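PDB 2VOZ: iron uptake protein A2 from Synechocystis sp., which binds ferric iron in the periplasm and is probably a substrate-binding subunit of an ABC transporter that imports it. Local coordinates for residues Q32-N37 against R275-A280; L91-Q96 against R331-S336. One frame throughout, in Å; residues are numbered along the deposited sequence. Where two conformers were deposited one is given.

Interaction 1 of 2, residues Q32-N37 against R275-A280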
ATOM      1  N   GLN B  32     -14.512 -25.969  -6.224  1.00 35.69           N
ATOM      2  CA  GLN B  32     -14.261 -24.555  -5.819  1.00 34.55           C
ATOM      3  C   GLN B  32     -14.128 -24.423  -4.287  1.00 33.55           C
ATOM      4  O   GLN B  32     -14.384 -25.368  -3.517  1.00 33.37           O
ATOM      5  CB  GLN B  32     -15.352 -23.617  -6.375  1.00 35.23           C
ATOM      6  CG  GLN B  32     -15.258 -23.343  -7.883  1.00 38.16           C
ATOM      7  CD  GLN B  32     -14.164 -22.334  -8.245  1.00 42.04           C
ATOM      8  OE1 GLN B  32     -13.285 -22.620  -9.067  1.00 43.99           O
ATOM      9  NE2 GLN B  32     -14.207 -21.150  -7.619  1.00 42.57           N
ATOM     10  N   SER B  33     -13.722 -23.239  -3.857  1.00 31.65           N
ATOM     11  CA  SER B  33     -13.370 -22.995  -2.468  1.00 30.03           C
ATOM     12  C   SER B  33     -14.609 -22.798  -1.626  1.00 28.42           C
ATOM     13  O   SER B  33     -15.673 -22.471  -2.163  1.00 27.72           O
ATOM     14  CB  SER B  33     -12.535 -21.715  -2.379  1.00 30.12           C
ATOM     15  OG  SER B  33     -11.445 -21.755  -3.272  1.00 30.81           O
ATOM     16  N   ARG B  34     -14.445 -22.987  -0.308  1.00 26.10           N
ATOM     17  CA  ARG B  34     -15.383 -22.482   0.690  1.00 24.34           C
ATOM     18  C   ARG B  34     -15.421 -20.993   0.501  1.00 22.14           C
ATOM     19  O   ARG B  34     -14.408 -20.363   0.172  1.00 21.57           O
ATOM     20  CB  ARG B  34     -14.897 -22.764   2.105  1.00 25.00           C
ATOM     21  CG  ARG B  34     -14.581 -24.218   2.340  1.00 28.28           C
ATOM     22  CD  ARG B  34     -14.770 -24.627   3.782  1.00 31.91           C
ATOM     23  NE  ARG B  34     -16.187 -24.858   4.061  1.00 36.74           N
ATOM     24  CZ  ARG B  34     -16.666 -25.693   4.981  1.00 36.10           C
ATOM     25  NH1 ARG B  34     -15.847 -26.438   5.730  1.00 37.16           N
ATOM     26  NH2 ARG B  34     -17.980 -25.787   5.132  1.00 35.48           N
ATOM     27  N   THR B  35     -16.586 -20.415   0.719  1.00 20.29           N
ATOM     28  CA  THR B  35     -16.720 -18.999   0.532  0.60 18.93           C
ATOM     29  C   THR B  35     -17.547 -18.396   1.654  1.00 17.71           C
ATOM     30  O   THR B  35     -18.507 -19.007   2.150  1.00 16.50           O
ATOM     31  CB  THR B  35     -17.309 -18.649  -0.857  0.60 20.18           C
ATOM     32  OG1 THR B  35     -17.330 -17.227  -1.034  0.60 21.13           O
ATOM     33  CG2 THR B  35     -18.710 -19.213  -1.037  0.60 19.65           C
ATOM     34  N   ILE B  36     -17.118 -17.214   2.075  1.00 15.66           N
ATOM     35  CA  ILE B  36     -17.918 -16.420   3.021  1.00 13.97           C
ATOM     36  C   ILE B  36     -17.788 -14.941   2.699  1.00 13.18           C
ATOM     37  O   ILE B  36     -16.830 -14.501   2.052  1.00 12.70           O
ATOM     38  CB  ILE B  36     -17.464 -16.607   4.479  1.00 13.84           C
ATOM     39  CG1 ILE B  36     -15.985 -16.228   4.632  1.00 14.10           C
ATOM     40  CG2 ILE B  36     -17.753 -18.033   4.981  1.00 13.78           C
ATOM     41  CD1 ILE B  36     -15.630 -15.876   6.078  1.00 14.92           C
ATOM     42  N   ASN B  37     -18.746 -14.167   3.201  1.00 12.73           N
ATOM     43  CA  ASN B  37     -18.684 -12.715   3.131  1.00 12.25           C
ATOM     44  C   ASN B  37     -18.342 -12.232   4.530  1.00 12.47           C
ATOM     45  O   ASN B  37     -19.165 -12.315   5.456  1.00 13.04           O
ATOM     46  CB  ASN B  37     -20.038 -12.153   2.686  1.00 12.17           C
ATOM     47  CG  ASN B  37     -20.460 -12.717   1.342  1.00 13.52           C
ATOM     48  OD1 ASN B  37     -19.651 -12.761   0.413  1.00 16.58           O
ATOM     49  ND2 ASN B  37     -21.686 -13.215   1.256  1.00 16.67           N
ATOM     50  N   ARG B 275     -23.788 -20.424   6.104  1.00 16.72           N
ATOM     51  CA  ARG B 275     -23.712 -20.630   7.539  1.00 16.47           C
ATOM     52  C   ARG B 275     -22.656 -21.649   7.938  1.00 15.83           C
ATOM     53  O   ARG B 275     -21.876 -21.405   8.874  1.00 14.32           O
ATOM     54  CB  ARG B 275     -25.064 -21.035   8.121  1.00 17.51           C
ATOM     55  CG  ARG B 275     -25.069 -21.114   9.634  1.00 16.17           C
ATOM     56  CD  ARG B 275     -26.432 -21.596  10.090  1.00 21.44           C
ATOM     57  NE  ARG B 275     -26.555 -21.481  11.536  1.00 26.20           N
ATOM     58  CZ  ARG B 275     -26.250 -22.453  12.388  1.00 26.98           C
ATOM     59  NH1 ARG B 275     -26.377 -22.258  13.694  1.00 29.53           N
ATOM     60  NH2 ARG B 275     -25.817 -23.618  11.930  1.00 25.88           N
ATOM     61  N   ASP B 276     -22.668 -22.807   7.277  1.00 15.70           N
ATOM     62  CA  ASP B 276     -21.677 -23.830   7.597  1.00 16.32           C
ATOM     63  C   ASP B 276     -20.244 -23.359   7.349  1.00 14.59           C
ATOM     64  O   ASP B 276     -19.349 -23.631   8.168  1.00 14.39           O
ATOM     65  CB  ASP B 276     -21.988 -25.100   6.828  1.00 18.26           C
ATOM     66  CG  ASP B 276     -23.239 -25.777   7.328  1.00 21.85           C
ATOM     67  OD1 ASP B 276     -23.464 -25.843   8.567  1.00 28.61           O
ATOM     68  OD2 ASP B 276     -24.023 -26.227   6.475  1.00 28.91           O
ATOM     69  N   ALA B 277     -20.027 -22.653   6.239  1.00 12.77           N
ATOM     70  CA  ALA B 277     -18.697 -22.111   5.941  1.00 12.44           C
ATOM     71  C   ALA B 277     -18.310 -21.070   6.979  1.00 11.61           C
ATOM     72  O   ALA B 277     -17.137 -20.951   7.361  1.00 10.95           O
ATOM     73  CB  ALA B 277     -18.640 -21.540   4.537  1.00 13.82           C
ATOM     74  N   ALA B 278     -19.304 -20.299   7.441  1.00 10.80           N
ATOM     75  CA  ALA B 278     -19.051 -19.243   8.446  1.00 10.45           C
ATOM     76  C   ALA B 278     -18.568 -19.858   9.764  1.00 10.66           C
ATOM     77  O   ALA B 278     -17.578 -19.426  10.360  1.00 10.01           O
ATOM     78  CB  ALA B 278     -20.348 -18.387   8.670  1.00 11.02           C
ATOM     79  N   ILE B 279     -19.236 -20.933  10.174  1.00 10.32           N
ATOM     80  CA  ILE B 279     -18.826 -21.634  11.377  1.00 11.09           C
ATOM     81  C   ILE B 279     -17.446 -22.226  11.167  1.00 10.07           C
ATOM     82  O   ILE B 279     -16.582 -22.115  12.047  1.00 10.80           O
ATOM     83  CB  ILE B 279     -19.875 -22.692  11.795  1.00 10.78           C
ATOM     84  CG1 ILE B 279     -21.192 -21.971  12.180  1.00 10.00           C
ATOM     85  CG2 ILE B 279     -19.306 -23.668  12.878  1.00 12.12           C
ATOM     86  CD1 ILE B 279     -22.329 -22.933  12.337  1.00 15.47           C
ATOM     87  N   ALA B 280     -17.215 -22.805   9.990  1.00 10.80           N
ATOM     88  CA  ALA B 280     -15.908 -23.385   9.657  1.00 10.84           C
ATOM     89  C   ALA B 280     -14.797 -22.319   9.721  1.00 10.84           C
ATOM     90  O   ALA B 280     -13.675 -22.591  10.159  1.00 10.50           O
ATOM     91  CB  ALA B 280     -15.956 -24.033   8.266  1.00 11.30           C
TER
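Strand 35-40, the first of the mixed sheet in this solute-binding fold, is crossed near its start by helix 275-285, and the contact is a strand-on-helix packing carried by Arg34 and Ile36 on one side and Ala277 and Ala280 on the other. Between the short segments the axes run at 87° to each other and come within 7.6 Å, a nearly perpendicular crossing that restricts the touching area to a few residues. Ile36 CG2 lies 3.6 Å from Ala277 CB and also reaches the helix backbone, approaching Ala278 N to 3.7 Å. With chi1 at 58°, CG1 sits between the backbone N and the carbonyl carbon, which turns the CG2 branch to the helix. The same Ala277 CB meets the strand backbone at Thr35 O, 3.5 Å away. Two residues before Ile36, Arg34 lays its guanidinium beside the helix: Ala280 CB stands over one face, toward the rim and 3.5 Å from NH1, while NH2 is 3.8 Å from Ala277 CA. The bend at chi3 (80°) folds the end of the chain round to this position. Phe54 of helix 48-54 touches both Arg34 and Ala280. Arg34 NH2 and Asp276 OD2 remain 6.2 Å apart, so their opposite charges could contribute only a longer-range attraction. With no hydrogen bond across the segments, the contact rests on van der Waals packing, for which the small alanine side chains allow a close approach.

Interaction 2 of 2, residues L91-Q96 against R331-S336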
ATOM      1  N   LEU B  91     -18.819  -5.634  19.714  1.00  8.56           N
ATOM      2  CA  LEU B  91     -19.610  -6.841  19.551  1.00  7.53           C
ATOM      3  C   LEU B  91     -20.973  -6.693  20.217  1.00  7.53           C
ATOM      4  O   LEU B  91     -21.994  -7.107  19.667  1.00  7.49           O
ATOM      5  CB  LEU B  91     -18.857  -8.043  20.108  1.00  7.78           C
ATOM      6  CG  LEU B  91     -17.643  -8.337  19.208  1.00  7.15           C
ATOM      7  CD1 LEU B  91     -16.615  -9.242  19.974  1.00 11.30           C
ATOM      8  CD2 LEU B  91     -18.089  -8.953  17.858  1.00  8.39           C
ATOM      9  N   TRP B  92     -20.988  -6.059  21.386  1.00  8.22           N
ATOM     10  CA  TRP B  92     -22.246  -5.850  22.086  1.00  9.20           C
ATOM     11  C   TRP B  92     -23.170  -4.916  21.267  1.00  8.89           C
ATOM     12  O   TRP B  92     -24.376  -5.157  21.199  1.00 10.65           O
ATOM     13  CB  TRP B  92     -21.965  -5.288  23.491  1.00  9.47           C
ATOM     14  CG  TRP B  92     -23.205  -4.826  24.250  1.00 11.40           C
ATOM     15  CD1 TRP B  92     -23.996  -5.603  25.040  1.00 12.24           C
ATOM     16  CD2 TRP B  92     -23.752  -3.499  24.308  1.00 10.66           C
ATOM     17  NE1 TRP B  92     -25.009  -4.861  25.584  1.00 14.02           N
ATOM     18  CE2 TRP B  92     -24.891  -3.566  25.157  1.00 11.89           C
ATOM     19  CE3 TRP B  92     -23.423  -2.274  23.704  1.00 11.71           C
ATOM     20  CZ2 TRP B  92     -25.692  -2.469  25.426  1.00 13.42           C
ATOM     21  CZ3 TRP B  92     -24.221  -1.165  23.982  1.00 12.87           C
ATOM     22  CH2 TRP B  92     -25.337  -1.270  24.847  1.00 13.04           C
ATOM     23  N   ARG B  93     -22.651  -3.858  20.665  1.00  9.80           N
ATOM     24  CA  ARG B  93     -23.518  -2.999  19.843  1.00 10.40           C
ATOM     25  C   ARG B  93     -24.135  -3.770  18.689  1.00 10.31           C
ATOM     26  O   ARG B  93     -25.317  -3.568  18.357  1.00 11.28           O
ATOM     27  CB  ARG B  93     -22.792  -1.782  19.318  1.00  9.74           C
ATOM     28  CG  ARG B  93     -22.387  -0.856  20.429  1.00 10.24           C
ATOM     29  CD  ARG B  93     -21.838   0.461  19.847  1.00 11.69           C
ATOM     30  NE  ARG B  93     -21.236   1.240  20.930  1.00 16.10           N
ATOM     31  CZ  ARG B  93     -20.425   2.281  20.744  1.00 18.73           C
ATOM     32  NH1 ARG B  93     -19.935   2.915  21.803  1.00 17.86           N
ATOM     33  NH2 ARG B  93     -20.124   2.700  19.509  1.00 17.83           N
ATOM     34  N   ALA B  94     -23.355  -4.678  18.096  1.00  9.14           N
ATOM     35  CA  ALA B  94     -23.869  -5.567  17.046  1.00 10.32           C
ATOM     36  C   ALA B  94     -24.977  -6.501  17.580  1.00 11.91           C
ATOM     37  O   ALA B  94     -26.019  -6.676  16.957  1.00 11.96           O
ATOM     38  CB  ALA B  94     -22.723  -6.404  16.451  1.00 10.83           C
ATOM     39  N   GLU B  95     -24.724  -7.081  18.748  1.00 13.18           N
ATOM     40  CA  GLU B  95     -25.628  -7.958  19.455  1.00 15.78           C
ATOM     41  C   GLU B  95     -26.943  -7.237  19.724  1.00 16.94           C
ATOM     42  O   GLU B  95     -28.045  -7.772  19.517  1.00 16.68           O
ATOM     43  CB  GLU B  95     -24.934  -8.223  20.777  1.00 17.37           C
ATOM     44  CG  GLU B  95     -24.838  -9.600  21.258  1.00 21.92           C
ATOM     45  CD  GLU B  95     -24.495  -9.540  22.736  1.00 23.09           C
ATOM     46  OE1 GLU B  95     -25.446  -9.640  23.547  1.00 23.71           O
ATOM     47  OE2 GLU B  95     -23.313  -9.278  23.066  1.00 18.56           O
ATOM     48  N   GLN B  96     -26.834  -5.987  20.150  1.00 17.26           N
ATOM     49  CA  GLN B  96     -27.994  -5.196  20.514  1.00 19.76           C
ATOM     50  C   GLN B  96     -28.862  -4.859  19.298  1.00 19.49           C
ATOM     51  O   GLN B  96     -30.098  -4.788  19.431  1.00 20.71           O
ATOM     52  CB  GLN B  96     -27.548  -3.984  21.333  1.00 20.64           C
ATOM     53  CG  GLN B  96     -26.830  -4.482  22.629  1.00 23.41           C
ATOM     54  CD  GLN B  96     -27.786  -5.130  23.617  1.00 27.00           C
ATOM     55  OE1 GLN B  96     -28.641  -4.454  24.152  1.00 28.00           O
ATOM     56  NE2 GLN B  96     -27.640  -6.439  23.863  1.00 30.08           N
ATOM     57  N   ARG B 331     -22.376  -5.434  28.406  1.00 11.28           N
ATOM     58  CA  ARG B 331     -23.581  -5.400  29.258  1.00 12.88           C
ATOM     59  C   ARG B 331     -23.698  -4.059  29.993  1.00 12.10           C
ATOM     60  O   ARG B 331     -24.788  -3.497  30.078  1.00 12.18           O
ATOM     61  CB  ARG B 331     -23.553  -6.561  30.254  1.00 12.43           C
ATOM     62  CG  ARG B 331     -24.736  -6.556  31.226  1.00 14.22           C
ATOM     63  CD  ARG B 331     -24.624  -7.713  32.238  1.00 17.68           C
ATOM     64  NE  ARG B 331     -25.612  -7.558  33.309  1.00 25.76           N
ATOM     65  CZ  ARG B 331     -25.700  -8.351  34.375  1.00 29.22           C
ATOM     66  NH1 ARG B 331     -24.848  -9.363  34.539  1.00 30.12           N
ATOM     67  NH2 ARG B 331     -26.634  -8.118  35.293  1.00 31.37           N
ATOM     68  N   TYR B 332     -22.584  -3.581  30.563  1.00 10.52           N
ATOM     69  CA  TYR B 332     -22.614  -2.351  31.324  1.00  9.93           C
ATOM     70  C   TYR B 332     -22.112  -1.156  30.545  1.00 10.32           C
ATOM     71  O   TYR B 332     -21.759  -0.128  31.154  1.00  9.95           O
ATOM     72  CB  TYR B 332     -21.792  -2.487  32.589  1.00 11.18           C
ATOM     73  CG  TYR B 332     -22.351  -3.497  33.538  1.00  9.59           C
ATOM     74  CD1 TYR B 332     -23.430  -3.167  34.358  1.00 11.85           C
ATOM     75  CD2 TYR B 332     -21.820  -4.774  33.611  1.00 10.33           C
ATOM     76  CE1 TYR B 332     -23.982  -4.107  35.254  1.00 13.42           C
ATOM     77  CE2 TYR B 332     -22.354  -5.720  34.485  1.00 13.29           C
ATOM     78  CZ  TYR B 332     -23.406  -5.369  35.317  1.00 15.81           C
ATOM     79  OH  TYR B 332     -23.899  -6.328  36.175  1.00 15.51           O
ATOM     80  N   GLN B 333     -22.044  -1.275  29.224  1.00 10.09           N
ATOM     81  CA  GLN B 333     -21.688  -0.092  28.413  1.00  9.79           C
ATOM     82  C   GLN B 333     -22.600   1.151  28.608  1.00 10.57           C
ATOM     83  O   GLN B 333     -22.088   2.278  28.730  1.00 10.63           O
ATOM     84  CB  GLN B 333     -21.585  -0.445  26.914  1.00 10.49           C
ATOM     85  CG  GLN B 333     -21.009   0.698  26.114  1.00 12.78           C
ATOM     86  CD  GLN B 333     -20.887   0.395  24.646  1.00 13.48           C
ATOM     87  OE1 GLN B 333     -21.597   0.968  23.847  1.00 15.98           O
ATOM     88  NE2 GLN B 333     -19.994  -0.534  24.287  1.00 15.42           N
ATOM     89  N   PRO B 334     -23.941   0.977  28.585  1.00 10.73           N
ATOM     90  CA  PRO B 334     -24.746   2.207  28.791  1.00 11.50           C
ATOM     91  C   PRO B 334     -24.494   2.872  30.164  1.00 10.87           C
ATOM     92  O   PRO B 334     -24.408   4.103  30.267  1.00 10.87           O
ATOM     93  CB  PRO B 334     -26.197   1.712  28.677  1.00 11.48           C
ATOM     94  CG  PRO B 334     -26.125   0.402  27.938  1.00 12.62           C
ATOM     95  CD  PRO B 334     -24.795  -0.200  28.336  1.00 11.45           C
ATOM     96  N   ASP B 335     -24.339   2.037  31.181  1.00 10.16           N
ATOM     97  CA  ASP B 335     -24.071   2.470  32.546  1.00  9.89           C
ATOM     98  C   ASP B 335     -22.742   3.235  32.585  1.00  9.77           C
ATOM     99  O   ASP B 335     -22.633   4.257  33.252  1.00  8.14           O
ATOM    100  CB  ASP B 335     -24.001   1.253  33.471  1.00 11.24           C
ATOM    101  CG  ASP B 335     -25.177   0.226  33.239  1.00 15.88           C
ATOM    102  OD1 ASP B 335     -25.871  -0.006  34.242  1.00 17.76           O
ATOM    103  OD2 ASP B 335     -25.396  -0.364  32.115  1.00 17.52           O
ATOM    104  N   SER B 336     -21.749   2.707  31.874  1.00  9.04           N
ATOM    105  CA  SER B 336     -20.398   3.288  31.818  0.50  9.14           C
ATOM    106  C   SER B 336     -20.445   4.678  31.184  1.00  9.31           C
ATOM    107  O   SER B 336     -19.830   5.618  31.670  1.00  8.96           O
ATOM    108  CB  SER B 336     -19.501   2.357  30.989  0.50  9.91           C
ATOM    109  OG  SER B 336     -18.274   2.976  30.665  0.50  9.99           O
TER
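Trp92 and Arg93, successive residues of helix 88-96, meet the start of helix 333-342 through Gln333 and Pro334, a helix-to-helix contact with one polar centre. That centre is Gln333 OE1, which Arg93 grips side-on with two nitrogens. The NE bond is the straighter, 3.0 Å from NE to OE1 with an N-H...O angle of 163°, and it arrives in the carbonyl plane on a lone pair. From NH1 the distance to OE1 is 3.3 Å and the angle 140°; this donor lies above the carbonyl plane, away from a lone pair. OE1 itself lies in the guanidinium plane, at its edge, whereas amide and guanidinium planes are 83° apart, so the amide is met crosswise. The remaining nitrogens are also engaged: Arg93 NH2 forms a salt bridge with Glu65 OE1, and Gln333 NE2 donates to Gly89 O. Both ends of the buried amide are thus satisfied, which should fix its flip. With CG anti to the backbone N and the chain extended beyond it, Gln333 carries this amide out to Arg93. Nearer the helix, Gln333 CB lies over one face of Trp92 in a CH-pi contact, 4.2 Å from the six-membered ring centroid. Gln96 CG packs on the opposite face of that indole. Pro334 CG adds an apolar contact 3.6 Å from Trp92 CH2, and Arg331 N lies over the ring 3.7 Å from CD1. Helix 168-181 touches both segments: its Leu171 meets Arg93 and, through its carbonyl, accepts from Ser336 OG, while strand 82-86 packs behind helix 88-96 through Leu83 and Thr85.

Overall arrangement
Interactions 1 and 2 lie about 28 Å apart between centres, with nearest atoms about 13 Å apart, and do not touch. Their segments alternate along the chain, and each contact joins segments more than 230 residues apart. The sheet connects them: strand 35-40, used by interaction 1, pairs in parallel with strand 82-86, against which the helix of 91-96 packs. Neither includes an iron-binding residue: the Ile36 side chain is about 12 Å from that of His43, and the Gln333 side chain about 10 Å from that of Tyr169. Interaction 1 has no hydrogen bond across its segments and rests on van der Waals contacts, including those of a guanidinium; interaction 2 is chiefly hydrogen bonds and ring contacts.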